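Local coordinates for protein 2,4-dihydroxyhept-2-ene-1,7-dioic acid aldolase (Kordia algicida OT-1, PDB 6BDE) that binds heme b and probably senses nitric oxide or oxygen through it, at residues G71-F74 and F75-E79; E94-A97 and S98-N101; E20-D23 and K24-Q28; T59-I63 and D64-L68. The protein carries 1 engineered substitution. All blocks are in the same frame, centred on the assembly; numbering follows the deposited sequence.

Contact 1 of 4, residues G71-F74 and F75-E79; sequences GEHF and FSVIE. Engineered in segment 71-74: Gly71 (natural residue Ala). With HEM (protoporphyrin IX containing Fe), chain B.
In the heme pocket, helix 63-81 contributes Ile78, and Phe74, one helical turn earlier, backs it, touching where Phe74 CD2 comes 3.8 Å from Ile78 CD1. Their side chains cross at about a right angle, and the isoleucine methyl that meets the ring also rests on the porphyrin, with Ile78 CD1 3.4 Å from HEM C3B. Its other branch reaches the neighbouring vinyl, Ile78 CG2 lying 3.4 Å from HEM CAB. With CG1 turned away from its own carbonyl carbon (chi1 -72°), isoleucine can set one limb on the pyrrole ring and the other against its vinyl group, and neither brings a polar atom there. Phe74 takes Val77 CB over one ring face, offset toward the rim. In the H-NOX fold this helix runs between helix 3-17, where Phe74 meets Ile5, and helix 140-153, where Ile78 meets Leu146. On the more exposed side the hydroxyl of Ser76 folds back on its own helix: Ser76 OG donates to His73 O at 2.6 Å, in the carbonyl plane, beside a weak bond from Ser76 N. Gly71, engineered in place of alanine, offers only its backbone, and Phe75 N bonds weakly to Gly71 O at 3.4 Å. Further on, Ile78 N donates to Phe74 O at 3.0 Å.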
loop_
_atom_site.group_PDB
_atom_site.type_symbol
_atom_site.label_atom_id
_atom_site.label_comp_id
_atom_site.label_asym_id
_atom_site.label_seq_id
_atom_site.Cartn_x
_atom_site.Cartn_y
_atom_site.Cartn_z
ATOM N N GLY A 71 -2.054 -0.492 4.299
ATOM C CA GLY A 71 -2.509 -0.509 2.918
ATOM C C GLY A 71 -4.016 -0.635 2.802
ATOM O O GLY A 71 -4.637 -0.009 1.938
ATOM N N GLU A 72 -4.626 -1.442 3.671
ATOM C CA GLU A 72 -6.082 -1.535 3.684
ATOM C C GLU A 72 -6.710 -0.219 4.123
ATOM O O GLU A 72 -7.740 0.195 3.579
ATOM C CB GLU A 72 -6.527 -2.679 4.595
ATOM C CG GLU A 72 -6.083 -4.052 4.119
ATOM C CD GLU A 72 -6.807 -5.182 4.822
ATOM O OE1 GLU A 72 -7.361 -4.950 5.917
ATOM O OE2 GLU A 72 -6.824 -6.305 4.274
ATOM N N HIS A 73 -6.097 0.458 5.098
ATOM C CA HIS A 73 -6.626 1.741 5.548
ATOM C C HIS A 73 -6.469 2.811 4.477
ATOM O O HIS A 73 -7.335 3.683 4.333
ATOM C CB HIS A 73 -5.931 2.175 6.839
ATOM C CG HIS A 73 -6.164 3.610 7.195
ATOM N ND1 HIS A 73 -7.374 4.075 7.662
ATOM C CD2 HIS A 73 -5.342 4.686 7.146
ATOM C CE1 HIS A 73 -7.288 5.374 7.889
ATOM N NE2 HIS A 73 -6.065 5.769 7.583
ATOM N N PHE A 74 -5.373 2.766 3.716
ATOM C CA PHE A 74 -5.136 3.793 2.708
ATOM C C PHE A 74 -6.124 3.716 1.552
ATOM O O PHE A 74 -6.318 4.717 0.855
ATOM C CB PHE A 74 -3.706 3.700 2.173
ATOM C CG PHE A 74 -3.262 4.927 1.429
ATOM C CD1 PHE A 74 -2.938 6.089 2.112
ATOM C CD2 PHE A 74 -3.181 4.925 0.047
ATOM C CE1 PHE A 74 -2.535 7.222 1.431
ATOM C CE2 PHE A 74 -2.777 6.056 -0.641
ATOM C CZ PHE A 74 -2.455 7.205 0.052
ATOM N N PHE A 75 -6.751 2.557 1.332
ATOM C CA PHE A 75 -7.771 2.471 0.291
ATOM C C PHE A 75 -8.956 3.370 0.612
ATOM O O PHE A 75 -9.556 3.965 -0.290
ATOM C CB PHE A 75 -8.226 1.023 0.114
ATOM C CG PHE A 75 -9.085 0.804 -1.102
ATOM C CD1 PHE A 75 -8.516 0.443 -2.311
ATOM C CD2 PHE A 75 -10.460 0.961 -1.034
ATOM C CE1 PHE A 75 -9.302 0.241 -3.431
ATOM C CE2 PHE A 75 -11.251 0.762 -2.149
ATOM C CZ PHE A 75 -10.671 0.401 -3.350
ATOM N N SER A 76 -9.309 3.483 1.895
ATOM C CA SER A 76 -10.378 4.393 2.289
ATOM C C SER A 76 -9.994 5.845 2.039
ATOM O O SER A 76 -10.862 6.669 1.731
ATOM C CB SER A 76 -10.739 4.180 3.759
ATOM O OG SER A 76 -9.704 4.641 4.609
ATOM N N VAL A 77 -8.707 6.178 2.171
ATOM C CA VAL A 77 -8.245 7.511 1.798
ATOM C C VAL A 77 -8.429 7.730 0.302
ATOM O O VAL A 77 -8.786 8.827 -0.144
ATOM C CB VAL A 77 -6.777 7.708 2.221
ATOM C CG1 VAL A 77 -6.322 9.130 1.921
ATOM C CG2 VAL A 77 -6.600 7.382 3.696
ATOM N N ILE A 78 -8.192 6.686 -0.493
ATOM C CA ILE A 78 -8.430 6.770 -1.930
ATOM C C ILE A 78 -9.920 6.893 -2.218
ATOM O O ILE A 78 -10.337 7.656 -3.099
ATOM C CB ILE A 78 -7.818 5.546 -2.633
ATOM C CG1 ILE A 78 -6.290 5.642 -2.637
ATOM C CG2 ILE A 78 -8.377 5.408 -4.038
ATOM C CD1 ILE A 78 -5.596 4.306 -2.768
ATOM N N GLU A 79 -10.744 6.145 -1.478
ATOM C CA GLU A 79 -12.188 6.180 -1.693
ATOM C C GLU A 79 -12.749 7.581 -1.493
ATOM O O GLU A 79 -13.604 8.031 -2.264
ATOM C CB GLU A 79 -12.880 5.197 -0.747
ATOM C CG GLU A 79 -13.163 3.831 -1.338
ATOM C CD GLU A 79 -13.755 2.878 -0.317
ATOM O OE1 GLU A 79 -13.274 2.870 0.837
ATOM O OE2 GLU A 79 -14.700 2.142 -0.666
HETATM C CHA HEM B . 2.684 4.628 -3.379
HETATM C CHB HEM B . -1.825 7.220 -4.936
HETATM C CHC HEM B . -4.092 2.421 -6.422
HETATM C CHD HEM B . 0.335 -0.208 -4.630
HETATM C C1A HEM B . 1.315 5.536 -3.830
HETATM C C2A HEM B . 1.457 6.842 -3.304
HETATM C C3A HEM B . 0.346 7.474 -3.692
HETATM C C4A HEM B . -0.380 6.504 -4.411
HETATM C CMA HEM B . -0.044 8.926 -3.421
HETATM C CAA HEM B . 2.628 7.413 -2.505
HETATM C CBA HEM B . 3.643 7.985 -3.499
HETATM C CGA HEM B . 4.784 8.700 -2.780
HETATM O O1A HEM B . 5.601 9.396 -3.440
HETATM O O2A HEM B . 4.911 8.599 -1.532
HETATM C C1B HEM B . -2.744 5.928 -5.409
HETATM C C2B HEM B . -4.249 6.139 -5.666
HETATM C C3B HEM B . -4.767 4.866 -6.043
HETATM C C4B HEM B . -3.581 3.947 -6.009
HETATM C CMB HEM B . -5.019 7.455 -5.548
HETATM C CAB HEM B . -6.198 4.500 -6.423
HETATM C CBB HEM B . -6.810 5.119 -7.411
HETATM C C1C HEM B . -2.792 1.451 -5.872
HETATM C C2C HEM B . -3.185 0.098 -5.785
HETATM C C3C HEM B . -2.090 -0.544 -5.343
HETATM C C4C HEM B . -1.117 0.464 -5.201
HETATM C CMC HEM B . -4.548 -0.503 -6.123
HETATM C CAC HEM B . -1.929 -2.036 -5.070
HETATM C CBC HEM B . -1.288 -2.790 -5.936
HETATM C C1D HEM B . 1.193 1.150 -4.156
HETATM C C2D HEM B . 2.368 0.721 -3.309
HETATM C C3D HEM B . 3.018 1.933 -2.953
HETATM C C4D HEM B . 2.198 3.069 -3.603
HETATM C CMD HEM B . 2.786 -0.697 -2.930
HETATM C CAD HEM B . 4.279 2.073 -2.100
HETATM C CBD HEM B . 5.421 2.686 -2.903
HETATM C CGD HEM B . 6.314 1.568 -3.430
HETATM O O1D HEM B . 5.915 0.375 -3.375
HETATM O O2D HEM B . 7.440 1.845 -3.920
HETATM N NA HEM B . 0.131 5.200 -4.496
HETATM N NB HEM B . -2.266 4.469 -5.550
HETATM N NC HEM B . -1.500 1.790 -5.455
HETATM N ND HEM B . 0.931 2.603 -4.349
HETATM FE FE HEM B . -0.479 3.531 -5.463
#

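Contact 2 of 4, residues E94-A97 and S98-N101; sequences EMLA and SIEN. With HEM (protoporphyrin IX containing Fe), chain B.
Ser98 OG donates to Glu94 O at 2.7 Å, tilted 25° from the carbonyl plane, and so ties off the last turn of helix 92-96. A type I beta turn from Leu96 to Ile99 then links this helix to helix 99-110, which carries His104, the axial ligand of the heme iron. Ser98 holds the N-cap position of the second helix, yet its hydroxyl makes no capping bond; lying beside its own backbone N (chi1 -58°), it is turned back to the helix just ended. Ser98 N adds a bond to Met95 O at 2.9 Å, coming from above the carbonyl plane. With an alanine here, Glu94 O would probably lose its hydroxyl partner and the junction of the two helices would be held less firmly. Apolar residues suit the inner side: Leu96 and Ile99 lie side by side, CD2 of Leu96 3.8 Å from CD1 of Ile99, and both touch the heme. Ile99 CD1 stands 3.4 Å from the vinyl carbon HEM CBC, and its side chain also packs on His104. Water serves the next amides of the new helix, one molecule joining Leu96 O to Glu100 N, while a second donates to Ala97 O at 2.9 Å and accepts from Asn101 N at 3.2 Å.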
loop_
_atom_site.group_PDB
_atom_site.type_symbol
_atom_site.label_atom_id
_atom_site.label_comp_id
_atom_site.label_asym_id
_atom_site.label_seq_id
_atom_site.Cartn_x
_atom_site.Cartn_y
_atom_site.Cartn_z
ATOM N N GLU A 94 -9.458 -5.781 -13.633
ATOM C CA GLU A 94 -9.138 -4.755 -14.622
ATOM C C GLU A 94 -8.479 -3.545 -13.972
ATOM O O GLU A 94 -7.564 -2.944 -14.547
ATOM C CB GLU A 94 -10.402 -4.339 -15.373
ATOM C CG GLU A 94 -10.134 -3.632 -16.692
ATOM C CD GLU A 94 -9.541 -4.557 -17.737
ATOM O OE1 GLU A 94 -10.189 -5.569 -18.076
ATOM O OE2 GLU A 94 -8.425 -4.271 -18.219
ATOM N N MET A 95 -8.929 -3.175 -12.771
ATOM C CA MET A 95 -8.337 -2.033 -12.081
ATOM C C MET A 95 -6.897 -2.319 -11.671
ATOM O O MET A 95 -6.016 -1.467 -11.843
ATOM C CB MET A 95 -9.181 -1.661 -10.862
ATOM C CG MET A 95 -8.516 -0.664 -9.927
ATOM S SD MET A 95 -9.638 -0.001 -8.680
ATOM C CE MET A 95 -8.478 0.820 -7.592
ATOM N N LEU A 96 -6.636 -3.512 -11.131
ATOM C CA LEU A 96 -5.279 -3.856 -10.721
ATOM C C LEU A 96 -4.342 -3.966 -11.917
ATOM O O LEU A 96 -3.158 -3.625 -11.808
ATOM C CB LEU A 96 -5.285 -5.159 -9.921
ATOM C CG LEU A 96 -6.002 -5.111 -8.569
ATOM C CD1 LEU A 96 -5.831 -6.424 -7.821
ATOM C CD2 LEU A 96 -5.499 -3.944 -7.732
ATOM N N ALA A 97 -4.843 -4.428 -13.062
ATOM C CA ALA A 97 -4.037 -4.439 -14.276
ATOM C C ALA A 97 -3.869 -3.051 -14.879
ATOM O O ALA A 97 -3.170 -2.915 -15.890
ATOM C CB ALA A 97 -4.652 -5.384 -15.309
ATOM N N SER A 98 -4.484 -2.029 -14.287
ATOM C CA SER A 98 -4.410 -0.663 -14.788
ATOM C C SER A 98 -3.656 0.265 -13.844
ATOM O O SER A 98 -3.688 1.485 -14.033
ATOM C CB SER A 98 -5.817 -0.121 -15.041
ATOM O OG SER A 98 -6.517 -0.935 -15.966
ATOM N N ILE A 99 -2.984 -0.283 -12.831
ATOM C CA ILE A 99 -2.234 0.551 -11.896
ATOM C C ILE A 99 -1.079 1.243 -12.610
ATOM O O ILE A 99 -0.856 2.448 -12.445
ATOM C CB ILE A 99 -1.732 -0.291 -10.709
ATOM C CG1 ILE A 99 -2.908 -0.893 -9.941
ATOM C CG2 ILE A 99 -0.859 0.548 -9.785
ATOM C CD1 ILE A 99 -2.514 -2.050 -9.059
ATOM N N GLU A 100 -0.340 0.491 -13.426
ATOM C CA GLU A 100 0.879 1.024 -14.024
ATOM C C GLU A 100 0.570 2.047 -15.112
ATOM O O GLU A 100 1.157 3.135 -15.136
ATOM C CB GLU A 100 1.727 -0.118 -14.585
ATOM C CG GLU A 100 3.028 0.330 -15.233
ATOM C CD GLU A 100 4.035 0.859 -14.227
ATOM O OE1 GLU A 100 3.923 0.514 -13.031
ATOM O OE2 GLU A 100 4.939 1.619 -14.632
ATOM N N ASN A 101 -0.344 1.720 -16.025
ATOM C CA ASN A 101 -0.556 2.535 -17.213
ATOM C C ASN A 101 -1.709 3.525 -17.085
ATOM O O ASN A 101 -1.988 4.249 -18.046
ATOM C CB ASN A 101 -0.771 1.638 -18.442
ATOM C CG ASN A 101 -1.962 0.705 -18.297
ATOM O OD1 ASN A 101 -2.767 0.832 -17.375
ATOM N ND2 ASN A 101 -2.076 -0.246 -19.218
HETATM C CHA HEM B . 2.684 4.628 -3.379
HETATM C CHB HEM B . -1.825 7.220 -4.936
HETATM C CHC HEM B . -4.092 2.421 -6.422
HETATM C CHD HEM B . 0.335 -0.208 -4.630
HETATM C C1A HEM B . 1.315 5.536 -3.830
HETATM C C2A HEM B . 1.457 6.842 -3.304
HETATM C C3A HEM B . 0.346 7.474 -3.692
HETATM C C4A HEM B . -0.380 6.504 -4.411
HETATM C CMA HEM B . -0.044 8.926 -3.421
HETATM C CAA HEM B . 2.628 7.413 -2.505
HETATM C CBA HEM B . 3.643 7.985 -3.499
HETATM C CGA HEM B . 4.784 8.700 -2.780
HETATM O O1A HEM B . 5.601 9.396 -3.440
HETATM O O2A HEM B . 4.911 8.599 -1.532
HETATM C C1B HEM B . -2.744 5.928 -5.409
HETATM C C2B HEM B . -4.249 6.139 -5.666
HETATM C C3B HEM B . -4.767 4.866 -6.043
HETATM C C4B HEM B . -3.581 3.947 -6.009
HETATM C CMB HEM B . -5.019 7.455 -5.548
HETATM C CAB HEM B . -6.198 4.500 -6.423
HETATM C CBB HEM B . -6.810 5.119 -7.411
HETATM C C1C HEM B . -2.792 1.451 -5.872
HETATM C C2C HEM B . -3.185 0.098 -5.785
HETATM C C3C HEM B . -2.090 -0.544 -5.343
HETATM C C4C HEM B . -1.117 0.464 -5.201
HETATM C CMC HEM B . -4.548 -0.503 -6.123
HETATM C CAC HEM B . -1.929 -2.036 -5.070
HETATM C CBC HEM B . -1.288 -2.790 -5.936
HETATM C C1D HEM B . 1.193 1.150 -4.156
HETATM C C2D HEM B . 2.368 0.721 -3.309
HETATM C C3D HEM B . 3.018 1.933 -2.953
HETATM C C4D HEM B . 2.198 3.069 -3.603
HETATM C CMD HEM B . 2.786 -0.697 -2.930
HETATM C CAD HEM B . 4.279 2.073 -2.100
HETATM C CBD HEM B . 5.421 2.686 -2.903
HETATM C CGD HEM B . 6.314 1.568 -3.430
HETATM O O1D HEM B . 5.915 0.375 -3.375
HETATM O O2D HEM B . 7.440 1.845 -3.920
HETATM N NA HEM B . 0.131 5.200 -4.496
HETATM N NB HEM B . -2.266 4.469 -5.550
HETATM N NC HEM B . -1.500 1.790 -5.455
HETATM N ND HEM B . 0.931 2.603 -4.349
HETATM FE FE HEM B . -0.479 3.531 -5.463
HETATM O O HOH W 1 -0.736 -2.549 -13.287
HETATM O O HOH W 2 -0.783 -1.430 -16.447
#

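Contact 3 of 4, residues E20-D23 and K24-Q28; sequences EMVD and KIITQ
Thr27 grips the carbonyl of Asp23 twice, with Thr27 N 2.9 Å and Thr27 OG1 3.0 Å from Asp23 O, and the two donors come from opposite faces of the carbonyl plane. Threonine suits this exposed turn because its hydroxyl, set beside its own backbone N (chi1 -73°), can spend its proton on the chain one turn earlier. The other hydrogen bonds are those of a regular alpha helix: Lys24 N to Glu20 O, Ile26 N to Val22 O and, nearly straight at 175°, Ile25 N to Met21 O.

Among the apolar contacts, Met21 bends at chi2 and chi3 to bring its sulfur across Ile25 at about a right angle, with Met21 SD 3.8 Å from Ile25 CG2; a flexible thioether can follow the shape of a branched neighbour in this way. At the margin of the apolar face, Val22 and Ile26 instead run side by side, pointing the same way, and meet more loosely, Val22 CG1 being 4.1 Å from Ile26 CD1.

The charged residues Glu20, Asp23 and Lys24 are exposed, though Lys24, its chain extended beyond CG, still brushes Asn58 of helix 45-59. Met21 packs on helix 45-59 and on helix 3-17, where Val22 meets Val13 and Ile25 reaches Leu10. Such a division, with charged residues exposed and Met21, Val22 and Ile25 against neighbouring helices, is that of an amphipathic surface helix.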
loop_
_atom_site.group_PDB
_atom_site.type_symbol
_atom_site.label_atom_id
_atom_site.label_comp_id
_atom_site.label_asym_id
_atom_site.label_seq_id
_atom_site.Cartn_x
_atom_site.Cartn_y
_atom_site.Cartn_z
ATOM N N GLU A 20 1.292 7.847 22.736
ATOM C CA GLU A 20 2.628 7.664 23.289
ATOM C C GLU A 20 3.509 6.828 22.370
ATOM O O GLU A 20 4.726 7.043 22.318
ATOM C CB GLU A 20 2.544 7.020 24.674
ATOM C CG GLU A 20 1.626 5.807 24.753
ATOM C CD GLU A 20 0.185 6.177 25.047
ATOM O OE1 GLU A 20 -0.719 5.400 24.675
ATOM O OE2 GLU A 20 -0.044 7.249 25.646
ATOM N N MET A 21 2.925 5.871 21.644
ATOM C CA MET A 21 3.712 5.103 20.688
ATOM C C MET A 21 4.132 5.964 19.502
ATOM O O MET A 21 5.240 5.798 18.979
ATOM C CB MET A 21 2.922 3.878 20.224
ATOM C CG MET A 21 3.629 3.006 19.198
ATOM S SD MET A 21 5.145 2.267 19.841
ATOM C CE MET A 21 4.496 1.114 21.048
ATOM N N VAL A 22 3.273 6.896 19.078
ATOM C CA VAL A 22 3.641 7.824 18.011
ATOM C C VAL A 22 4.860 8.639 18.423
ATOM O O VAL A 22 5.817 8.792 17.656
ATOM C CB VAL A 22 2.453 8.734 17.653
ATOM C CG1 VAL A 22 2.848 9.712 16.552
ATOM C CG2 VAL A 22 1.252 7.904 17.234
ATOM N N ASP A 23 4.839 9.170 19.648
ATOM C CA ASP A 23 5.989 9.907 20.160
ATOM C C ASP A 23 7.204 9.006 20.321
ATOM O O ASP A 23 8.341 9.460 20.146
ATOM C CB ASP A 23 5.643 10.557 21.500
ATOM C CG ASP A 23 4.567 11.613 21.376
ATOM O OD1 ASP A 23 3.656 11.639 22.230
ATOM O OD2 ASP A 23 4.632 12.422 20.427
ATOM N N LYS A 24 6.988 7.731 20.654
ATOM C CA LYS A 24 8.106 6.828 20.903
ATOM C C LYS A 24 8.869 6.522 19.620
ATOM O O LYS A 24 10.092 6.688 19.561
ATOM C CB LYS A 24 7.604 5.537 21.552
ATOM C CG LYS A 24 8.681 4.474 21.703
ATOM C CD LYS A 24 8.392 3.540 22.868
ATOM C CE LYS A 24 9.486 2.492 23.012
ATOM N NZ LYS A 24 9.319 1.667 24.239
ATOM N N ILE A 25 8.162 6.073 18.578
ATOM C CA ILE A 25 8.839 5.720 17.334
ATOM C C ILE A 25 9.453 6.952 16.683
ATOM O O ILE A 25 10.444 6.846 15.952
ATOM C CB ILE A 25 7.874 4.993 16.378
ATOM C CG1 ILE A 25 6.745 5.923 15.927
ATOM C CG2 ILE A 25 7.310 3.745 17.039
ATOM C CD1 ILE A 25 5.859 5.327 14.853
ATOM N N ILE A 26 8.887 8.135 16.936
ATOM C CA ILE A 26 9.495 9.366 16.442
ATOM C C ILE A 26 10.759 9.683 17.230
ATOM O O ILE A 26 11.779 10.089 16.660
ATOM C CB ILE A 26 8.479 10.522 16.500
ATOM C CG1 ILE A 26 7.459 10.394 15.369
ATOM C CG2 ILE A 26 9.187 11.869 16.428
ATOM C CD1 ILE A 26 6.410 11.483 15.370
ATOM N N THR A 27 10.718 9.493 18.551
ATOM C CA THR A 27 11.898 9.746 19.371
ATOM C C THR A 27 13.020 8.764 19.048
ATOM O O THR A 27 14.191 9.155 18.974
ATOM C CB THR A 27 11.522 9.686 20.855
ATOM O OG1 THR A 27 10.768 10.855 21.203
ATOM C CG2 THR A 27 12.764 9.622 21.729
ATOM N N GLN A 28 12.681 7.489 18.827
ATOM C CA GLN A 28 13.676 6.492 18.447
ATOM C C GLN A 28 14.230 6.701 17.042
ATOM O O GLN A 28 15.181 6.006 16.668
ATOM C CB GLN A 28 13.084 5.081 18.540
ATOM C CG GLN A 28 12.580 4.682 19.911
ATOM C CD GLN A 28 11.765 3.402 19.877
ATOM O OE1 GLN A 28 10.815 3.276 19.104
ATOM N NE2 GLN A 28 12.139 2.441 20.714
#

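Contact 4 of 4, residues T59-I63 and D64-L68; sequences TDVSI and DDLLL
Val61 and Leu66 meet obliquely across the start of helix 63-81, with Val61 CG1 3.7 Å from Leu66 CG and nearly as close to one of the leucine methyls, Leu66 CD2. Leu66 holds its branch beside its own backbone N (chi1 -68°), which turns the isobutyl group back to the residues before the helix. It is buried, packing also on Leu55 of helix 45-59 and Phe17 of helix 3-17, a setting that suits a purely aliphatic side chain. An alanine in its place would probably leave Val61 without its apolar mate and open a gap toward those two helices. Ser62, between the pair, is the N-cap, so the valine before it and the leucine four residues after it form a hydrophobic staple. Ser62 OG accepts from Asp65 N at 3.1 Å, nearly straight at 164°, supplying the acceptor that this first-turn amide lacks in the helix itself. A direct capping box would have the aspartate answer at Ser62 N; here a water does so, accepting from Ser62 N at 2.9 Å and donating to Asp65 OD2 at 3.1 Å. The negative charges of Asp64 and Asp65 probably also interact favourably with the helix dipole at this end. Ile63, covered extensively by the following turn, lies alongside Leu67 and points the same way, its CG2 methyl 3.9 Å from Leu67 CD1. The side chain of Ile63 also touches Gln53 and Ser56 of helix 45-59, and Leu67 N donates to Ile63 O at 2.9 Å.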
loop_
_atom_site.group_PDB
_atom_site.type_symbol
_atom_site.label_atom_id
_atom_site.label_comp_id
_atom_site.label_asym_id
_atom_site.label_seq_id
_atom_site.Cartn_x
_atom_site.Cartn_y
_atom_site.Cartn_z
ATOM N N THR A 59 5.942 -2.951 19.155
ATOM C CA THR A 59 4.647 -3.613 19.221
ATOM C C THR A 59 4.726 -5.119 19.018
ATOM O O THR A 59 3.733 -5.811 19.268
ATOM C CB THR A 59 3.701 -3.015 18.174
ATOM O OG1 THR A 59 4.217 -3.274 16.863
ATOM C CG2 THR A 59 3.575 -1.512 18.373
ATOM N N ASP A 60 5.873 -5.637 18.576
ATOM C CA ASP A 60 6.061 -7.048 18.234
ATOM C C ASP A 60 5.164 -7.488 17.080
ATOM O O ASP A 60 4.937 -8.685 16.886
ATOM C CB ASP A 60 5.845 -7.959 19.451
ATOM C CG ASP A 60 6.593 -9.274 19.333
ATOM O OD1 ASP A 60 7.518 -9.361 18.496
ATOM O OD2 ASP A 60 6.257 -10.220 20.075
ATOM N N VAL A 61 4.648 -6.539 16.304
ATOM C CA VAL A 61 3.914 -6.830 15.079
ATOM C C VAL A 61 4.874 -6.675 13.911
ATOM O O VAL A 61 5.634 -5.702 13.846
ATOM C CB VAL A 61 2.690 -5.907 14.922
ATOM C CG1 VAL A 61 1.991 -6.161 13.588
ATOM C CG2 VAL A 61 1.730 -6.088 16.092
ATOM N N SER A 62 4.853 -7.638 12.994
ATOM C CA SER A 62 5.784 -7.623 11.875
ATOM C C SER A 62 5.528 -6.421 10.972
ATOM O O SER A 62 4.418 -5.886 10.909
ATOM C CB SER A 62 5.667 -8.912 11.063
ATOM O OG SER A 62 4.474 -8.923 10.297
ATOM N N ILE A 63 6.580 -5.996 10.268
ATOM C CA ILE A 63 6.434 -4.910 9.302
ATOM C C ILE A 63 5.456 -5.308 8.205
ATOM O O ILE A 63 4.685 -4.478 7.707
ATOM C CB ILE A 63 7.811 -4.518 8.730
ATOM C CG1 ILE A 63 8.706 -3.958 9.835
ATOM C CG2 ILE A 63 7.661 -3.502 7.603
ATOM C CD1 ILE A 63 10.065 -3.502 9.350
ATOM N N ASP A 64 5.464 -6.588 7.824
ATOM C CA ASP A 64 4.498 -7.106 6.859
ATOM C C ASP A 64 3.068 -6.789 7.286
ATOM O O ASP A 64 2.292 -6.196 6.528
ATOM C CB ASP A 64 4.677 -8.620 6.705
ATOM C CG ASP A 64 5.766 -8.986 5.721
ATOM O OD1 ASP A 64 6.385 -8.069 5.144
ATOM O OD2 ASP A 64 6.001 -10.197 5.527
ATOM N N ASP A 65 2.711 -7.176 8.513
ATOM C CA ASP A 65 1.340 -7.004 8.982
ATOM C C ASP A 65 1.002 -5.533 9.194
ATOM O O ASP A 65 -0.139 -5.114 8.965
ATOM C CB ASP A 65 1.130 -7.793 10.272
ATOM C CG ASP A 65 0.963 -9.278 10.026
ATOM O OD1 ASP A 65 1.123 -9.714 8.866
ATOM O OD2 ASP A 65 0.678 -10.010 10.994
ATOM N N LEU A 66 1.973 -4.737 9.646
ATOM C CA LEU A 66 1.732 -3.308 9.813
ATOM C C LEU A 66 1.445 -2.640 8.474
ATOM O O LEU A 66 0.522 -1.824 8.363
ATOM C CB LEU A 66 2.929 -2.647 10.497
ATOM C CG LEU A 66 3.188 -3.023 11.957
ATOM C CD1 LEU A 66 4.558 -2.534 12.405
ATOM C CD2 LEU A 66 2.095 -2.460 12.854
ATOM N N LEU A 67 2.224 -2.980 7.443
ATOM C CA LEU A 67 2.004 -2.398 6.124
ATOM C C LEU A 67 0.730 -2.929 5.479
ATOM O O LEU A 67 0.071 -2.200 4.729
ATOM C CB LEU A 67 3.210 -2.666 5.223
ATOM C CG LEU A 67 4.439 -1.790 5.473
ATOM C CD1 LEU A 67 5.576 -2.178 4.541
ATOM C CD2 LEU A 67 4.090 -0.318 5.316
ATOM N N LEU A 68 0.371 -4.186 5.749
ATOM C CA LEU A 68 -0.892 -4.717 5.246
ATOM C C LEU A 68 -2.068 -3.938 5.819
ATOM O O LEU A 68 -2.957 -3.498 5.081
ATOM C CB LEU A 68 -1.008 -6.206 5.582
ATOM C CG LEU A 68 -2.070 -7.033 4.847
ATOM C CD1 LEU A 68 -1.646 -8.491 4.778
ATOM C CD2 LEU A 68 -3.447 -6.912 5.494
HETATM O O HOH W 3 2.971 -9.892 13.128
HETATM O O HOH W 4 3.371 -11.253 9.193
#

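Contacts 1, 2 and 4 are partly buried, contact 1 lying nearest the chain's centre (about 8 Å from its own centre), whereas contact 3 is a surface contact about 22 Å out. Contacts 1 and 2 both touch the heme and pack on each other through Phe75 and Met95; in each, isoleucine methyls meet the porphyrin while serine hydroxyls bond to carbonyls of the preceding turn. Contact 4 shares helix 63-81 with contact 1 but sits at its start, where a capping serine and carboxylates enter the chemistry; contacts 2 and 4 both use water at a helix start. Contact 3 joins contact 4 by packing, Met21 CE lying 3.9 Å from Thr59 CG2.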